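Local coordinates for filamentous hemagglutinin (Bordetella pertussis, PDB 1RWR), which acts as a secreted adhesin, its beta-helical TPS domain probably directing export through the two-partner secretion pathway, at residues A42-D54 / I59-A73. Sequence-based numbering, arbitrary orientation.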
loop_
_atom_site.group_PDB
_atom_site.type_symbol
_atom_site.label_atom_id
_atom_site.label_comp_id
_atom_site.label_asym_id
_atom_site.label_seq_id
_atom_site.Cartn_x
_atom_site.Cartn_y
_atom_site.Cartn_z
ATOM N N ALA A 42 13.958 -7.633 -2.549
ATOM C CA ALA A 42 14.239 -8.823 -1.756
ATOM C C ALA A 42 15.033 -8.452 -0.528
ATOM O O ALA A 42 15.655 -7.411 -0.473
ATOM C CB ALA A 42 15.018 -9.792 -2.588
ATOM N N ASN A 43 15.024 -9.310 0.471
ATOM C CA ASN A 43 15.750 -9.030 1.695
ATOM C C ASN A 43 17.227 -8.755 1.362
ATOM O O ASN A 43 17.795 -9.439 0.461
ATOM C CB ASN A 43 15.637 -10.217 2.648
ATOM C CG ASN A 43 14.240 -10.390 3.229
ATOM O OD1 ASN A 43 13.623 -9.447 3.654
ATOM N ND2 ASN A 43 13.771 -11.641 3.308
ATOM N N PRO A 44 17.870 -7.806 2.042
ATOM C CA PRO A 44 17.329 -7.011 3.164
ATOM C C PRO A 44 16.461 -5.802 2.773
ATOM O O PRO A 44 15.871 -5.183 3.643
ATOM C CB PRO A 44 18.576 -6.493 3.859
ATOM C CG PRO A 44 19.689 -6.744 2.932
ATOM C CD PRO A 44 19.296 -7.525 1.807
ATOM N N GLY A 45 16.400 -5.510 1.492
ATOM C CA GLY A 45 15.541 -4.459 0.966
ATOM C C GLY A 45 16.180 -3.662 -0.141
ATOM O O GLY A 45 16.953 -4.172 -0.924
ATOM N N VAL A 46 15.854 -2.382 -0.195
ATOM C CA VAL A 46 16.300 -1.480 -1.245
ATOM C C VAL A 46 16.428 -0.092 -0.629
ATOM O O VAL A 46 15.683 0.239 0.286
ATOM C CB VAL A 46 15.308 -1.421 -2.473
ATOM C CG1 VAL A 46 13.908 -0.911 -2.121
ATOM C CG2 VAL A 46 15.876 -0.623 -3.619
ATOM N N VAL A 47 17.356 0.694 -1.148
ATOM C CA VAL A 47 17.502 2.071 -0.717
ATOM C C VAL A 47 17.091 2.999 -1.865
ATOM O O VAL A 47 17.691 2.938 -2.949
ATOM C CB VAL A 47 18.954 2.352 -0.294
ATOM C CG1 VAL A 47 19.152 3.845 0.087
ATOM C CG2 VAL A 47 19.319 1.448 0.834
ATOM N N PHE A 48 16.142 3.893 -1.603
ATOM C CA PHE A 48 15.798 4.949 -2.527
ATOM C C PHE A 48 16.663 6.160 -2.215
ATOM O O PHE A 48 16.651 6.661 -1.101
ATOM C CB PHE A 48 14.325 5.350 -2.408
ATOM C CG PHE A 48 13.387 4.303 -2.873
ATOM C CD1 PHE A 48 13.071 4.186 -4.206
ATOM C CD2 PHE A 48 12.847 3.406 -1.954
ATOM C CE1 PHE A 48 12.169 3.182 -4.628
ATOM C CE2 PHE A 48 11.998 2.430 -2.361
ATOM C CZ PHE A 48 11.650 2.313 -3.694
ATOM N N ASN A 49 17.417 6.629 -3.196
ATOM C CA ASN A 49 18.404 7.685 -2.928
ATOM C C ASN A 49 17.793 9.053 -3.121
ATOM O O ASN A 49 17.747 9.563 -4.218
ATOM C CB ASN A 49 19.672 7.506 -3.786
ATOM C CG ASN A 49 20.812 8.441 -3.367
ATOM O OD1 ASN A 49 20.624 9.360 -2.552
ATOM N ND2 ASN A 49 21.996 8.226 -3.945
ATOM N N ASN A 50 17.335 9.647 -2.022
ATOM C CA ASN A 50 16.796 11.009 -2.039
ATOM C C ASN A 50 17.774 11.986 -1.371
ATOM O O ASN A 50 17.357 12.934 -0.659
ATOM C CB ASN A 50 15.459 11.029 -1.314
ATOM C CG ASN A 50 14.538 12.167 -1.735
ATOM O OD1 ASN A 50 14.630 12.730 -2.832
ATOM N ND2 ASN A 50 13.563 12.450 -0.864
ATOM N N GLY A 51 19.064 11.727 -1.596
ATOM C CA GLY A 51 20.140 12.442 -0.937
ATOM C C GLY A 51 20.830 13.434 -1.854
ATOM O O GLY A 51 21.118 13.130 -2.985
ATOM N N LEU A 52 21.039 14.645 -1.355
ATOM C CA LEU A 52 21.884 15.648 -2.021
ATOM C C LEU A 52 23.327 15.623 -1.546
ATOM O O LEU A 52 24.189 16.289 -2.145
ATOM C CB LEU A 52 21.288 17.040 -1.793
ATOM C CG LEU A 52 19.895 17.299 -2.344
ATOM C CD1 LEU A 52 19.454 18.726 -2.019
ATOM C CD2 LEU A 52 19.773 17.062 -3.838
ATOM N N THR A 53 23.592 14.854 -0.496
ATOM C CA THR A 53 24.922 14.684 0.050
ATOM C C THR A 53 25.248 13.221 0.230
ATOM O O THR A 53 24.355 12.377 0.374
ATOM C CB THR A 53 25.034 15.384 1.404
ATOM O OG1 THR A 53 24.109 14.816 2.337
ATOM C CG2 THR A 53 24.603 16.861 1.280
ATOM N N ASP A 54 26.538 12.932 0.256
ATOM C CA ASP A 54 27.024 11.582 0.493
ATOM C C ASP A 54 26.744 11.209 1.945
ATOM O O ASP A 54 26.706 12.062 2.844
ATOM C CB ASP A 54 28.536 11.495 0.244
ATOM C CG ASP A 54 28.947 11.783 -1.197
ATOM O OD1 ASP A 54 28.114 12.087 -2.076
ATOM O OD2 ASP A 54 30.146 11.712 -1.531
ATOM N N ILE A 59 20.374 0.161 5.937
ATOM C CA ILE A 59 20.488 -1.201 5.434
ATOM C C ILE A 59 21.584 -1.439 4.396
ATOM O O ILE A 59 21.981 -2.611 4.182
ATOM C CB ILE A 59 19.124 -1.741 4.916
ATOM C CG1 ILE A 59 18.685 -1.033 3.650
ATOM C CG2 ILE A 59 18.047 -1.628 6.023
ATOM C CD1 ILE A 59 17.562 -1.770 2.926
ATOM N N GLY A 60 22.076 -0.377 3.765
ATOM C CA GLY A 60 22.963 -0.495 2.612
ATOM C C GLY A 60 24.364 0.044 2.798
ATOM O O GLY A 60 25.206 -0.119 1.908
ATOM N N GLY A 61 24.618 0.714 3.915
ATOM C CA GLY A 61 25.920 1.334 4.150
ATOM C C GLY A 61 26.131 2.552 3.242
ATOM O O GLY A 61 25.187 3.208 2.797
ATOM N N ALA A 62 27.393 2.852 2.973
ATOM C CA ALA A 62 27.769 4.070 2.306
ATOM C C ALA A 62 27.198 4.222 0.913
ATOM O O ALA A 62 27.089 3.264 0.131
ATOM C CB ALA A 62 29.327 4.199 2.262
ATOM N N LEU A 63 26.805 5.448 0.596
ATOM C CA LEU A 63 26.434 5.780 -0.757
ATOM C C LEU A 63 26.669 7.245 -1.006
ATOM O O LEU A 63 26.732 8.039 -0.080
ATOM C CB LEU A 63 24.961 5.419 -1.034
ATOM C CG LEU A 63 23.871 6.335 -0.453
ATOM C CD1 LEU A 63 22.452 5.853 -0.886
ATOM C CD2 LEU A 63 23.939 6.424 1.061
ATOM N N THR A 64 26.775 7.602 -2.275
ATOM C CA THR A 64 26.978 8.988 -2.653
ATOM C C THR A 64 25.655 9.642 -2.984
ATOM O O THR A 64 24.650 8.975 -3.188
ATOM C CB THR A 64 27.950 9.108 -3.856
ATOM O OG1 THR A 64 27.469 8.365 -4.962
ATOM C CG2 THR A 64 29.275 8.431 -3.558
ATOM N N LYS A 65 25.655 10.959 -3.027
ATOM C CA LYS A 65 24.464 11.683 -3.421
ATOM C C LYS A 65 23.954 11.188 -4.772
ATOM O O LYS A 65 24.712 10.669 -5.595
ATOM C CB LYS A 65 24.750 13.168 -3.479
ATOM C CG LYS A 65 25.681 13.567 -4.582
ATOM C CD LYS A 65 26.023 15.047 -4.469
ATOM C CE LYS A 65 27.123 15.302 -3.443
ATOM N NZ LYS A 65 28.381 14.537 -3.628
ATOM N N ASN A 66 22.658 11.368 -4.988
ATOM C CA ASN A 66 22.009 10.982 -6.231
ATOM C C ASN A 66 22.291 12.022 -7.314
ATOM O O ASN A 66 21.812 13.157 -7.226
ATOM C CB ASN A 66 20.515 10.878 -5.981
ATOM C CG ASN A 66 19.741 10.492 -7.191
ATOM O OD1 ASN A 66 20.241 10.545 -8.301
ATOM N ND2 ASN A 66 18.486 10.104 -6.983
ATOM N N PRO A 67 23.036 11.643 -8.342
ATOM C CA PRO A 67 23.457 12.625 -9.347
ATOM C C PRO A 67 22.320 13.201 -10.181
ATOM O O PRO A 67 22.530 14.237 -10.816
ATOM C CB PRO A 67 24.424 11.825 -10.209
ATOM C CG PRO A 67 23.951 10.469 -10.061
ATOM C CD PRO A 67 23.566 10.302 -8.645
ATOM N N ASN A 68 21.141 12.564 -10.172
ATOM C CA ASN A 68 19.997 13.044 -10.895
ATOM C C ASN A 68 19.330 14.257 -10.251
ATOM O O ASN A 68 18.631 14.999 -10.939
ATOM C CB ASN A 68 18.916 11.952 -11.029
ATOM C CG ASN A 68 19.352 10.771 -11.905
ATOM O OD1 ASN A 68 20.196 10.904 -12.815
ATOM N ND2 ASN A 68 18.733 9.619 -11.668
ATOM N N LEU A 69 19.489 14.416 -8.937
ATOM C CA LEU A 69 18.703 15.373 -8.184
ATOM C C LEU A 69 19.215 16.811 -8.268
ATOM O O LEU A 69 20.401 17.056 -8.065
ATOM C CB LEU A 69 18.627 15.005 -6.702
ATOM C CG LEU A 69 17.988 13.657 -6.361
ATOM C CD1 LEU A 69 17.990 13.403 -4.851
ATOM C CD2 LEU A 69 16.571 13.513 -7.021
ATOM N N THR A 70 18.310 17.724 -8.606
ATOM C CA THR A 70 18.484 19.155 -8.377
ATOM C C THR A 70 17.686 19.617 -7.143
ATOM O O THR A 70 17.888 20.735 -6.637
ATOM C CB THR A 70 18.056 19.984 -9.595
ATOM O OG1 THR A 70 16.653 19.840 -9.851
ATOM C CG2 THR A 70 18.751 19.546 -10.839
ATOM N N ARG A 71 16.765 18.768 -6.687
ATOM C CA ARG A 71 16.029 18.951 -5.450
ATOM C C ARG A 71 15.572 17.558 -4.989
ATOM O O ARG A 71 15.551 16.614 -5.755
ATOM C CB ARG A 71 14.804 19.846 -5.597
ATOM C CG ARG A 71 13.784 19.369 -6.617
ATOM C CD ARG A 71 12.858 20.560 -7.116
ATOM N NE ARG A 71 12.297 20.547 -8.476
ATOM C CZ ARG A 71 12.737 19.890 -9.565
ATOM N NH1 ARG A 71 13.793 19.079 -9.551
ATOM N NH2 ARG A 71 12.077 20.055 -10.723
ATOM N N GLN A 72 15.178 17.488 -3.733
ATOM C CA GLN A 72 14.696 16.248 -3.160
ATOM C C GLN A 72 13.211 16.063 -3.429
ATOM O O GLN A 72 12.446 17.019 -3.472
ATOM C CB GLN A 72 15.010 16.209 -1.664
ATOM C CG GLN A 72 16.497 16.223 -1.378
ATOM C CD GLN A 72 16.822 16.401 0.069
ATOM O OE1 GLN A 72 16.339 17.368 0.686
ATOM N NE2 GLN A 72 17.635 15.480 0.644
ATOM N N ALA A 73 12.814 14.797 -3.578
ATOM C CA ALA A 73 11.426 14.441 -3.742
ATOM C C ALA A 73 10.621 14.504 -2.447
ATOM O O ALA A 73 11.098 14.129 -1.393
ATOM C CB ALA A 73 11.350 12.988 -4.323
#
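Asn-50 grips the Ala-73 backbone with both ends of its amide: Ala-73 N donates to Asn-50 OD1 at 2.9 Å, and Asn-50 ND2 to Ala-73 O at 3.0 Å. Each acceptor is met in its carbonyl plane on a lone pair, fixing the amide's rotation. With CG anti to the backbone N (chi1 -170°), Asn-49 sends ND2 to Thr-64 O (2.9 Å), while its OD1 closes an Asx turn on Gly-51 N. Asn-66 slides past it oppositely, amide planes 43° apart, and its ND2 hydrogen-bonds Asn-49 O in the carbonyl plane (2.9 Å). Gln-72 NE2 hydrogen-bonds Asn-50 O (2.9 Å), tilted from the Gln-72 amide plane.

Asp-54 OD1 accepts Lys-65 N and, in a salt bridge, Lys-65 NZ, each at 2.9 Å, from opposite carboxylate faces. Val-47 CG1 meets Leu-63 CD1 tip to tip (4.0 Å), while the Leu-52 and Leu-69 side chains cross at about a right angle.

Segment 59-73 folds back along strand 45-50 and the residues after it, near the N-terminal end of the beta-helix. That strand lies between strands 20-22 and 91-96; Asn-49 ND2 and Asn-50 ND2 also donate hydrogen bonds to Asn-22 OD1 and Lys-97 O, respectively.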